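Local coordinates for protein dTDP-4-amino-4,6-dideoxyglucose formyltransferase (Shewanella sp. FDAARGOS_354, PDB 6V2T) that probably transfers a formyl group from a folate cofactor to the amino group of dTDP-4-amino-4,6-dideoxyglucose, a sugar nucleotide of O-antigen biosynthesis, at residues P130-I135 with K216-L221; V163-W168 with L235-S240; A247-P252 with V257-S262. One frame throughout, in Å; residues are numbered along the deposited sequence. Where two conformers were deposited one is given.

Interaction 1: residues P130-I135 with K216-L221; sequences PQVFSI and KALCKL. With 0FX (dTDP-4-amino-4,6-dideoxyglucose), chain G.
Helix 130-137 of the formyltransferase domain meets helix 212-219 of the C-terminal region in a small apolar contact beside the nucleotide-sugar site, where F133 and V132 on the first helix face L218 on the second. Nearly all of it is carried by one methyl group, L218 CD1. This atom sits 3.6 Å from F133 CE1 and reaches along the CD1-CE1-CZ side of the ring, meeting it obliquely. F133 holds CG anti to its carbonyl carbon (chi1 -64°), and although its CB does not aim at the other helix, the end of the ring comes nearer to L218. V132 points toward the opposite helix and adds a looser touch, with its CG1 4.4 Å from L218 CD1. The backbones stay well apart: F133 CA and L218 CA, the closest pair, are 9.2 Å from each other.

One residue before V132, Q131 turns to the ligand. Its chain bends at chi2 (-77°), and NE2 donates a nearly straight hydrogen bond (171°) of 3.0 Å to O3 of the deoxyribose of 0FX; S171 OG is a second partner of NE2. No hydrogen bond joins the two segments. Dispersion and the exclusion of water probably hold what contact there is, while the same helix turn spends its amide on the substrate, gripping the nucleotide sugar by its deoxyribose hydroxyl.

Interaction 2: residues V163-W168 with L235-S240; sequences VPIFEW and LLRALS. With NA (sodium ion), chain J; EDO (1,2-ethanediol), chain I.
R237 starts with CG between its backbone N and carbonyl carbon (chi1 81°) and then runs extended from CG to NE, which carries the guanidinium off helix 229-238 to the loop 163-168. There it lies flat against the backbone of E167, with E167 O over one face and 3.0 Å from R237 CZ. No N-H points at that oxygen, although it is close to NE and both terminal nitrogens, so the attraction is probably that of the cation for the carbonyl dipole. A weak hydrogen bond runs from R237 NH1 to F166 O at 3.0 Å, bent to 121°; NH1 is also bonded to D169 O, and NE pairs with D234.

The carboxylate of E167 adds less. Its CB leaves away from the helix and the chain folds back at chi2, but this is one of two modelled conformers, and the ion pair it makes is long and doubtful: E167 OE1 is 3.6 Å from R237 NH2 and well out of the guanidinium plane, the two flat groups being turned 69° apart. NH2 instead gives an in-plane bond of 2.8 Å to O1 of an ethanediol, probably from the crystallisation liquor, which K138 also binds. I165 CG2 packs beside the same oxygen.

At the end of the loop, F166 CB lies over the centre of the W168 ring, and W168 O binds the sodium ion at 2.2 Å. Two waters, N173 and A263 complete that site. R237 thus joins a loop of the formyltransferase domain to the C-terminal dimerization region, beside a sodium site to which both parts of the chain contribute.

Interaction 3: residues A247-P252 with V257-S262; sequences AYYLRP and VYIRLS. With PO4 (phosphate ion), chain F.
A247 O accepts a 2.9 Å hydrogen bond from I259 N and takes a CA-H...O contact from Y258 CA at 3.2 Å. Farther along, Y249 and V257 form an antiparallel hydrogen-bonded pair: Y249 N gives to V257 O, and V257 N returns a 2.9 Å bond to Y249 O. A water links A247 N to I259 O beyond these rungs.

On one face of the sheet the side chains of Y248 and Y258 run alongside each other in the same direction. Y248 CB rests over the Y258 ring, 3.9 Å from its centroid, while the two rings meet obliquely. On the other face, chi1 of 62° swings the Y249 ring across V257, so that V257 CB stands 3.7 Å from the ring centroid, and I259 CD1 reaches the ring's edge. R251 CD adds a touch on V257 CG2 at 3.7 Å; its guanidinium pairs with E167 of the second subunit.

This is a beta hairpin of the C-terminal dimerization region. Strand 256-266 also pairs antiparallel with a strand of the second subunit, making one sheet continuous across the dimer.

How the interactions relate
Interaction 1 touches the nucleotide sugar through Q131, while the side chains of Y258 in interaction 3 and R237 in interaction 2 lie about 9 and 12 Å from it. Interactions 1 and 2, with centres about 10 Å apart, pack against each other: A238 CB is 3.4 Å from V132 O, and S134 CB lies 3.6 Å from I165 CD1. Interaction 3 is centred about 13 Å from interaction 1 and meets it through backbone, L221 N lying 2.8 Å from Y248 O in a probable hydrogen bond. S240 OG probably bonds L261 N at 2.9 Å, tying interaction 2 to the hairpin. All three have residues against the second subunit, interaction 1 through L221 alone.

Interaction 1: residues P130-I135 with K216-L221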
loop_
_atom_site.group_PDB
_atom_site.type_symbol
_atom_site.label_atom_id
_atom_site.label_comp_id
_atom_site.label_asym_id
_atom_site.label_seq_id
_atom_site.Cartn_x
_atom_site.Cartn_y
_atom_site.Cartn_z
ATOM N N PRO B 130 17.442 -0.094 11.198
ATOM C CA PRO B 130 17.061 0.374 12.543
ATOM C C PRO B 130 15.623 0.878 12.683
ATOM O O PRO B 130 15.002 0.564 13.652
ATOM C CB PRO B 130 18.103 1.461 12.828
ATOM C CG PRO B 130 19.311 0.957 12.071
ATOM C CD PRO B 130 18.724 0.473 10.757
ATOM N N GLN B 131 15.101 1.619 11.700
ATOM C CA GLN B 131 13.735 2.174 11.771
ATOM C C GLN B 131 12.692 1.048 11.745
ATOM O O GLN B 131 11.689 1.240 12.361
ATOM C CB GLN B 131 13.535 3.239 10.688
ATOM C CG GLN B 131 13.197 2.651 9.330
ATOM C CD GLN B 131 14.388 2.061 8.605
ATOM O OE1 GLN B 131 15.533 2.262 8.974
ATOM N NE2 GLN B 131 14.103 1.358 7.524
ATOM N N VAL B 132 12.951 -0.122 11.146
ATOM C CA VAL B 132 11.989 -1.250 11.157
ATOM C C VAL B 132 11.788 -1.687 12.617
ATOM O O VAL B 132 10.643 -1.757 13.066
ATOM C CB VAL B 132 12.460 -2.437 10.294
ATOM C CG1 VAL B 132 11.546 -3.622 10.467
ATOM C CG2 VAL B 132 12.579 -2.046 8.828
ATOM N N PHE B 133 12.874 -2.004 13.281
ATOM C CA PHE B 133 12.910 -2.383 14.727
ATOM C C PHE B 133 12.372 -1.226 15.580
ATOM O O PHE B 133 11.548 -1.481 16.422
ATOM C CB PHE B 133 14.308 -2.855 15.104
ATOM C CG PHE B 133 14.680 -4.112 14.362
ATOM C CD1 PHE B 133 14.232 -5.349 14.810
ATOM C CD2 PHE B 133 15.422 -4.054 13.193
ATOM C CE1 PHE B 133 14.541 -6.500 14.097
ATOM C CE2 PHE B 133 15.682 -5.207 12.462
ATOM C CZ PHE B 133 15.278 -6.422 12.943
ATOM N N SER B 134 12.737 0.019 15.325
ATOM C CA SER B 134 12.244 1.123 16.181
ATOM C C SER B 134 10.712 1.218 16.092
ATOM O O SER B 134 10.089 1.569 17.122
ATOM C CB SER B 134 12.899 2.456 15.879
ATOM O OG SER B 134 14.213 2.480 16.406
ATOM N N ILE B 135 10.115 1.022 14.907
ATOM C CA ILE B 135 8.654 1.257 14.739
ATOM C C ILE B 135 7.943 0.303 15.694
ATOM O O ILE B 135 6.922 0.681 16.268
ATOM C CB ILE B 135 8.199 1.079 13.272
ATOM C CG1 ILE B 135 8.484 2.352 12.473
ATOM C CG2 ILE B 135 6.734 0.651 13.184
ATOM C CD1 ILE B 135 8.489 2.186 10.924
ATOM N N LYS B 216 14.609 -11.045 8.783
ATOM C CA LYS B 216 13.974 -12.171 8.061
ATOM C C LYS B 216 12.953 -12.888 8.954
ATOM O O LYS B 216 11.840 -13.147 8.457
ATOM C CB LYS B 216 15.056 -13.115 7.522
ATOM C CG LYS B 216 15.862 -12.500 6.403
ATOM C CD LYS B 216 16.910 -13.396 5.782
ATOM C CE LYS B 216 17.382 -12.845 4.445
ATOM N NZ LYS B 216 18.682 -13.427 4.041
ATOM N N ALA B 217 13.241 -13.089 10.237
ATOM C CA ALA B 217 12.291 -13.715 11.190
ATOM C C ALA B 217 11.032 -12.853 11.348
ATOM O O ALA B 217 9.919 -13.435 11.357
ATOM C CB ALA B 217 12.942 -13.979 12.530
ATOM N N LEU B 218 11.169 -11.527 11.488
ATOM C CA LEU B 218 10.008 -10.613 11.675
ATOM C C LEU B 218 9.094 -10.718 10.463
ATOM O O LEU B 218 7.876 -10.512 10.596
ATOM C CB LEU B 218 10.465 -9.155 11.765
ATOM C CG LEU B 218 10.779 -8.617 13.151
ATOM C CD1 LEU B 218 11.184 -7.158 13.009
ATOM C CD2 LEU B 218 9.589 -8.776 14.084
ATOM N N CYS B 219 9.690 -11.011 9.314
ATOM C CA CYS B 219 9.014 -10.973 8.000
ATOM C C CYS B 219 8.011 -12.123 7.919
ATOM O O CYS B 219 7.001 -11.942 7.269
ATOM C CB CYS B 219 10.022 -11.033 6.866
ATOM S SG CYS B 219 10.759 -9.422 6.473
ATOM N N LYS B 220 8.280 -13.243 8.603
ATOM C CA LYS B 220 7.436 -14.463 8.559
ATOM C C LYS B 220 6.263 -14.247 9.507
ATOM O O LYS B 220 6.448 -14.331 10.744
ATOM C CB LYS B 220 8.239 -15.720 8.914
ATOM C CG LYS B 220 7.438 -17.009 8.784
ATOM C CD LYS B 220 8.217 -18.280 9.054
ATOM C CE LYS B 220 7.272 -19.447 9.263
ATOM N NZ LYS B 220 8.006 -20.695 9.576
ATOM N N LEU B 221 5.102 -13.924 8.953
ATOM C CA LEU B 221 3.918 -13.607 9.775
ATOM C C LEU B 221 3.322 -14.908 10.323
ATOM O O LEU B 221 3.324 -15.905 9.598
ATOM C CB LEU B 221 2.900 -12.877 8.900
ATOM C CG LEU B 221 3.406 -11.577 8.290
ATOM C CD1 LEU B 221 2.309 -10.975 7.423
ATOM C CD2 LEU B 221 3.865 -10.602 9.362
HETATM O O4P 0FX G . 20.418 1.797 4.147
HETATM P P2 0FX G . 21.063 1.192 2.898
HETATM O O3P 0FX G . 22.064 2.104 2.262
HETATM O O1G 0FX G . 21.838 -0.036 3.495
HETATM C C1G 0FX G . 23.235 -0.145 3.233
HETATM C C2G 0FX G . 23.449 -1.599 2.861
HETATM O O2G 0FX G . 22.722 -2.017 1.691
HETATM C C3G 0FX G . 22.984 -2.426 4.047
HETATM O O3G 0FX G . 23.292 -3.794 3.740
HETATM C C4G 0FX G . 23.636 -1.950 5.361
HETATM N N4A 0FX G . 22.955 -2.591 6.490
HETATM C C5G 0FX G . 23.575 -0.447 5.605
HETATM C C6G 0FX G . 24.450 -0.050 6.811
HETATM O O5G 0FX G . 23.991 0.222 4.411
HETATM O OPP 0FX G . 20.178 0.784 1.507
HETATM P P 0FX G . 19.328 -0.522 1.676
HETATM O O1P 0FX G . 20.009 -1.778 1.953
HETATM O O2P 0FX G . 18.632 -0.743 0.359
HETATM O O5 0FX G . 18.089 -0.345 2.638
HETATM C C5 0FX G . 17.365 0.855 2.675
HETATM C C4 0FX G . 16.000 0.533 3.297
HETATM O O4 0FX G . 15.201 -0.276 2.432
HETATM C C3 0FX G . 16.070 -0.308 4.583
HETATM O O3 0FX G . 16.381 0.476 5.726
HETATM C C2 0FX G . 14.695 -1.018 4.655
HETATM C C1 0FX G . 14.363 -1.127 3.140
HETATM N N11 0FX G . 14.582 -2.493 2.686
HETATM C C61 0FX G . 15.702 -2.866 2.028
HETATM C C51 0FX G . 15.832 -4.187 1.602
HETATM C C5A 0FX G . 17.094 -4.629 0.869
HETATM C C21 0FX G . 13.596 -3.367 2.926
HETATM O O21 0FX G . 12.492 -2.947 3.593
HETATM N N31 0FX G . 13.689 -4.663 2.542
HETATM C C41 0FX G . 14.796 -5.088 1.877
HETATM O O41 0FX G . 14.891 -6.409 1.545
#

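Interaction 2: residues V163-W168 with L235-S240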
loop_
_atom_site.group_PDB
_atom_site.type_symbol
_atom_site.label_atom_id
_atom_site.label_comp_id
_atom_site.label_asym_id
_atom_site.label_seq_id
_atom_site.Cartn_x
_atom_site.Cartn_y
_atom_site.Cartn_z
ATOM N N VAL B 163 15.483 11.326 15.088
ATOM C CA VAL B 163 14.334 11.763 14.261
ATOM C C VAL B 163 13.111 11.146 14.908
ATOM O O VAL B 163 13.176 10.055 15.505
ATOM C CB VAL B 163 14.490 11.417 12.763
ATOM C CG1 VAL B 163 15.862 11.772 12.237
ATOM C CG2 VAL B 163 14.172 9.969 12.482
ATOM N N PRO B 164 11.982 11.886 14.873
ATOM C CA PRO B 164 10.732 11.403 15.441
ATOM C C PRO B 164 10.180 10.272 14.566
ATOM O O PRO B 164 10.502 10.215 13.381
ATOM C CB PRO B 164 9.826 12.648 15.415
ATOM C CG PRO B 164 10.343 13.450 14.237
ATOM C CD PRO B 164 11.840 13.196 14.214
ATOM N N ILE B 165 9.460 9.362 15.206
ATOM C CA ILE B 165 8.588 8.351 14.553
ATOM C C ILE B 165 7.134 8.673 14.891
ATOM O O ILE B 165 6.814 8.761 16.087
ATOM C CB ILE B 165 8.949 6.940 15.002
ATOM C CG1 ILE B 165 10.417 6.640 14.711
ATOM C CG2 ILE B 165 8.023 5.925 14.325
ATOM C CD1 ILE B 165 10.814 5.245 15.061
ATOM N N PHE B 166 6.285 8.737 13.872
ATOM C CA PHE B 166 4.831 8.954 14.047
ATOM C C PHE B 166 4.086 7.624 13.930
ATOM O O PHE B 166 4.624 6.667 13.299
ATOM C CB PHE B 166 4.387 10.032 13.064
ATOM C CG PHE B 166 5.208 11.297 13.124
ATOM C CD1 PHE B 166 5.188 12.101 14.254
ATOM C CD2 PHE B 166 6.002 11.686 12.063
ATOM C CE1 PHE B 166 5.931 13.272 14.316
ATOM C CE2 PHE B 166 6.756 12.852 12.129
ATOM C CZ PHE B 166 6.723 13.644 13.253
ATOM N N GLU B 167 2.887 7.571 14.530
ATOM C CA GLU B 167 1.903 6.454 14.482
ATOM C C GLU B 167 1.679 5.991 13.037
ATOM O O GLU B 167 1.428 4.816 12.817
ATOM C CB GLU B 167 0.549 6.943 15.019
ATOM C CG GLU B 167 0.220 6.500 16.440
ATOM C CD GLU B 167 1.251 5.656 17.168
ATOM O OE1 GLU B 167 1.248 4.426 16.971
ATOM O OE2 GLU B 167 2.018 6.218 17.974
ATOM N N TRP B 168 1.650 6.953 12.113
ATOM C CA TRP B 168 1.235 6.723 10.700
ATOM C C TRP B 168 2.464 6.507 9.802
ATOM O O TRP B 168 2.308 6.567 8.586
ATOM C CB TRP B 168 0.425 7.904 10.175
ATOM C CG TRP B 168 1.146 9.210 10.261
ATOM C CD1 TRP B 168 1.946 9.808 9.330
ATOM C CD2 TRP B 168 1.071 10.120 11.363
ATOM N NE1 TRP B 168 2.393 11.020 9.791
ATOM C CE2 TRP B 168 1.876 11.231 11.039
ATOM C CE3 TRP B 168 0.424 10.079 12.598
ATOM C CZ2 TRP B 168 2.050 12.300 11.916
ATOM C CZ3 TRP B 168 0.600 11.140 13.463
ATOM C CH2 TRP B 168 1.387 12.235 13.121
ATOM N N LEU B 235 3.489 -3.765 13.350
ATOM C CA LEU B 235 4.354 -4.781 12.692
ATOM C C LEU B 235 4.306 -4.605 11.167
ATOM O O LEU B 235 5.410 -4.612 10.522
ATOM C CB LEU B 235 3.856 -6.175 13.074
ATOM C CG LEU B 235 4.485 -7.350 12.330
ATOM C CD1 LEU B 235 5.978 -7.360 12.554
ATOM C CD2 LEU B 235 3.861 -8.681 12.789
ATOM N N LEU B 236 3.099 -4.533 10.590
ATOM C CA LEU B 236 2.951 -4.476 9.099
ATOM C C LEU B 236 3.477 -3.125 8.573
ATOM O O LEU B 236 4.144 -3.128 7.532
ATOM C CB LEU B 236 1.492 -4.716 8.710
ATOM C CG LEU B 236 0.938 -6.091 9.069
ATOM C CD1 LEU B 236 -0.533 -6.180 8.690
ATOM C CD2 LEU B 236 1.741 -7.212 8.418
ATOM N N ARG B 237 3.244 -2.011 9.272
ATOM C CA ARG B 237 3.811 -0.702 8.827
ATOM C C ARG B 237 5.339 -0.703 8.941
ATOM O O ARG B 237 5.995 -0.169 7.989
ATOM C CB ARG B 237 3.111 0.491 9.490
ATOM C CG ARG B 237 3.579 0.840 10.893
ATOM C CD ARG B 237 2.615 1.886 11.449
ATOM N NE ARG B 237 2.788 2.082 12.875
ATOM C CZ ARG B 237 3.622 2.934 13.461
ATOM N NH1 ARG B 237 4.432 3.726 12.768
ATOM N NH2 ARG B 237 3.641 2.978 14.779
ATOM N N ALA B 238 5.914 -1.370 9.961
ATOM C CA ALA B 238 7.373 -1.492 10.160
ATOM C C ALA B 238 7.986 -2.236 8.966
ATOM O O ALA B 238 9.118 -1.941 8.613
ATOM C CB ALA B 238 7.699 -2.244 11.433
ATOM N N LEU B 239 7.252 -3.201 8.417
ATOM C CA LEU B 239 7.726 -4.146 7.367
ATOM C C LEU B 239 7.314 -3.647 5.966
ATOM O O LEU B 239 7.614 -4.327 4.968
ATOM C CB LEU B 239 7.151 -5.518 7.689
ATOM C CG LEU B 239 7.768 -6.181 8.923
ATOM C CD1 LEU B 239 7.174 -7.566 9.153
ATOM C CD2 LEU B 239 9.288 -6.272 8.843
ATOM N N SER B 240 6.719 -2.470 5.882
ATOM C CA SER B 240 6.255 -1.854 4.622
ATOM C C SER B 240 7.233 -0.772 4.207
ATOM O O SER B 240 7.453 0.188 4.968
ATOM C CB SER B 240 4.858 -1.366 4.732
ATOM O OG SER B 240 4.024 -2.450 5.080
HETATM NA NA NA J . 2.539 6.773 6.385
HETATM C C1 EDO I . 5.095 5.604 16.857
HETATM O O1 EDO I . 5.549 4.363 16.322
HETATM C C2 EDO I . 5.033 5.479 18.325
HETATM O O2 EDO I . 4.329 4.289 18.697
HETATM O O HOH W 1 2.867 8.937 5.859
HETATM O O HOH W 2 2.240 5.266 4.486
#

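Interaction 3: residues A247-P252 with V257-S262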
loop_
_atom_site.group_PDB
_atom_site.type_symbol
_atom_site.label_atom_id
_atom_site.label_comp_id
_atom_site.label_asym_id
_atom_site.label_seq_id
_atom_site.Cartn_x
_atom_site.Cartn_y
_atom_site.Cartn_z
ATOM N N ALA B 247 7.056 -8.532 4.547
ATOM C CA ALA B 247 6.130 -9.367 5.330
ATOM C C ALA B 247 5.449 -10.349 4.373
ATOM O O ALA B 247 5.038 -9.928 3.290
ATOM C CB ALA B 247 5.135 -8.504 6.060
ATOM N N TYR B 248 5.349 -11.605 4.774
ATOM C CA TYR B 248 4.605 -12.662 4.049
ATOM C C TYR B 248 4.076 -13.673 5.059
ATOM O O TYR B 248 4.633 -13.753 6.154
ATOM C CB TYR B 248 5.496 -13.362 3.024
ATOM C CG TYR B 248 6.597 -14.158 3.661
ATOM C CD1 TYR B 248 7.793 -13.553 4.015
ATOM C CD2 TYR B 248 6.419 -15.495 3.983
ATOM C CE1 TYR B 248 8.808 -14.263 4.627
ATOM C CE2 TYR B 248 7.418 -16.217 4.610
ATOM C CZ TYR B 248 8.623 -15.604 4.908
ATOM O OH TYR B 248 9.604 -16.293 5.549
ATOM N N TYR B 249 3.036 -14.421 4.688
ATOM C CA TYR B 249 2.697 -15.727 5.318
ATOM C C TYR B 249 2.872 -16.836 4.269
ATOM O O TYR B 249 2.711 -16.625 3.036
ATOM C CB TYR B 249 1.330 -15.710 6.020
ATOM C CG TYR B 249 0.133 -15.436 5.142
ATOM C CD1 TYR B 249 -0.522 -16.468 4.469
ATOM C CD2 TYR B 249 -0.338 -14.145 4.973
ATOM C CE1 TYR B 249 -1.623 -16.220 3.671
ATOM C CE2 TYR B 249 -1.443 -13.882 4.178
ATOM C CZ TYR B 249 -2.070 -14.919 3.509
ATOM O OH TYR B 249 -3.133 -14.621 2.714
ATOM N N LEU B 250 3.266 -18.008 4.774
ATOM C CA LEU B 250 3.457 -19.260 4.001
ATOM C C LEU B 250 2.104 -19.947 3.804
ATOM O O LEU B 250 1.394 -20.115 4.804
ATOM C CB LEU B 250 4.400 -20.178 4.782
ATOM C CG LEU B 250 5.876 -20.013 4.457
ATOM C CD1 LEU B 250 6.741 -20.700 5.508
ATOM C CD2 LEU B 250 6.168 -20.541 3.061
ATOM N N ARG B 251 1.785 -20.347 2.572
ATOM C CA ARG B 251 0.585 -21.178 2.263
ATOM C C ARG B 251 0.956 -22.660 2.348
ATOM O O ARG B 251 2.120 -23.000 2.136
ATOM C CB ARG B 251 0.051 -20.777 0.888
ATOM C CG ARG B 251 -0.745 -19.481 0.918
ATOM C CD ARG B 251 -1.157 -18.952 -0.441
ATOM N NE ARG B 251 -1.729 -19.961 -1.328
ATOM C CZ ARG B 251 -2.911 -20.552 -1.160
ATOM N NH1 ARG B 251 -3.324 -21.426 -2.061
ATOM N NH2 ARG B 251 -3.694 -20.251 -0.130
ATOM N N PRO B 252 0.014 -23.582 2.682
ATOM C CA PRO B 252 0.301 -25.022 2.697
ATOM C C PRO B 252 1.139 -25.544 1.514
ATOM O O PRO B 252 2.035 -26.315 1.769
ATOM C CB PRO B 252 -1.112 -25.625 2.732
ATOM C CG PRO B 252 -1.863 -24.654 3.612
ATOM C CD PRO B 252 -1.355 -23.298 3.156
ATOM N N VAL B 257 2.152 -15.233 0.501
ATOM C CA VAL B 257 1.362 -13.996 0.302
ATOM C C VAL B 257 2.126 -12.855 0.963
ATOM O O VAL B 257 2.224 -12.874 2.175
ATOM C CB VAL B 257 -0.052 -14.141 0.862
ATOM C CG1 VAL B 257 -0.806 -12.836 0.679
ATOM C CG2 VAL B 257 -0.788 -15.297 0.189
ATOM N N TYR B 258 2.606 -11.887 0.184
ATOM C CA TYR B 258 3.288 -10.681 0.728
ATOM C C TYR B 258 2.233 -9.640 1.113
ATOM O O TYR B 258 1.289 -9.345 0.314
ATOM C CB TYR B 258 4.355 -10.138 -0.229
ATOM C CG TYR B 258 5.558 -11.041 -0.334
ATOM C CD1 TYR B 258 6.631 -10.924 0.541
ATOM C CD2 TYR B 258 5.593 -12.067 -1.264
ATOM C CE1 TYR B 258 7.728 -11.767 0.450
ATOM C CE2 TYR B 258 6.677 -12.920 -1.362
ATOM C CZ TYR B 258 7.753 -12.764 -0.510
ATOM O OH TYR B 258 8.813 -13.607 -0.594
ATOM N N ILE B 259 2.412 -9.087 2.317
ATOM C CA ILE B 259 1.507 -8.083 2.925
ATOM C C ILE B 259 2.253 -6.759 3.040
ATOM O O ILE B 259 3.349 -6.756 3.605
ATOM C CB ILE B 259 1.018 -8.587 4.294
ATOM C CG1 ILE B 259 0.293 -9.925 4.166
ATOM C CG2 ILE B 259 0.146 -7.543 4.968
ATOM C CD1 ILE B 259 -1.054 -9.831 3.471
ATOM N N ARG B 260 1.629 -5.673 2.580
ATOM C CA ARG B 260 2.132 -4.290 2.708
ATOM C C ARG B 260 0.969 -3.481 3.274
ATOM O O ARG B 260 -0.206 -3.829 2.977
ATOM C CB ARG B 260 2.619 -3.731 1.369
ATOM C CG ARG B 260 3.825 -4.456 0.787
ATOM C CD ARG B 260 4.168 -4.088 -0.664
ATOM N NE ARG B 260 5.245 -4.966 -1.141
ATOM C CZ ARG B 260 5.078 -6.143 -1.796
ATOM N NH1 ARG B 260 6.132 -6.852 -2.150
ATOM N NH2 ARG B 260 3.876 -6.621 -2.116
ATOM N N LEU B 261 1.288 -2.449 4.036
ATOM C CA LEU B 261 0.280 -1.549 4.658
ATOM C C LEU B 261 0.731 -0.114 4.444
ATOM O O LEU B 261 1.948 0.157 4.522
ATOM C CB LEU B 261 0.168 -1.891 6.150
ATOM C CG LEU B 261 -0.904 -1.139 6.945
ATOM C CD1 LEU B 261 -1.627 -2.082 7.883
ATOM C CD2 LEU B 261 -0.292 0.005 7.734
ATOM N N SER B 262 -0.205 0.782 4.176
ATOM C CA SER B 262 0.054 2.241 4.155
ATOM C C SER B 262 -0.764 2.881 5.274
ATOM O O SER B 262 -1.847 2.358 5.577
ATOM C CB SER B 262 -0.347 2.844 2.839
ATOM O OG SER B 262 -1.720 2.580 2.619
HETATM P P PO4 F . -0.575 -0.558 0.138
HETATM O O1 PO4 F . 0.203 -1.838 -0.230
HETATM O O2 PO4 F . 0.386 0.636 0.039
HETATM O O3 PO4 F . -1.769 -0.352 -0.815
HETATM O O4 PO4 F . -1.111 -0.671 1.554
HETATM O O HOH W 3 6.019 -6.075 3.527
#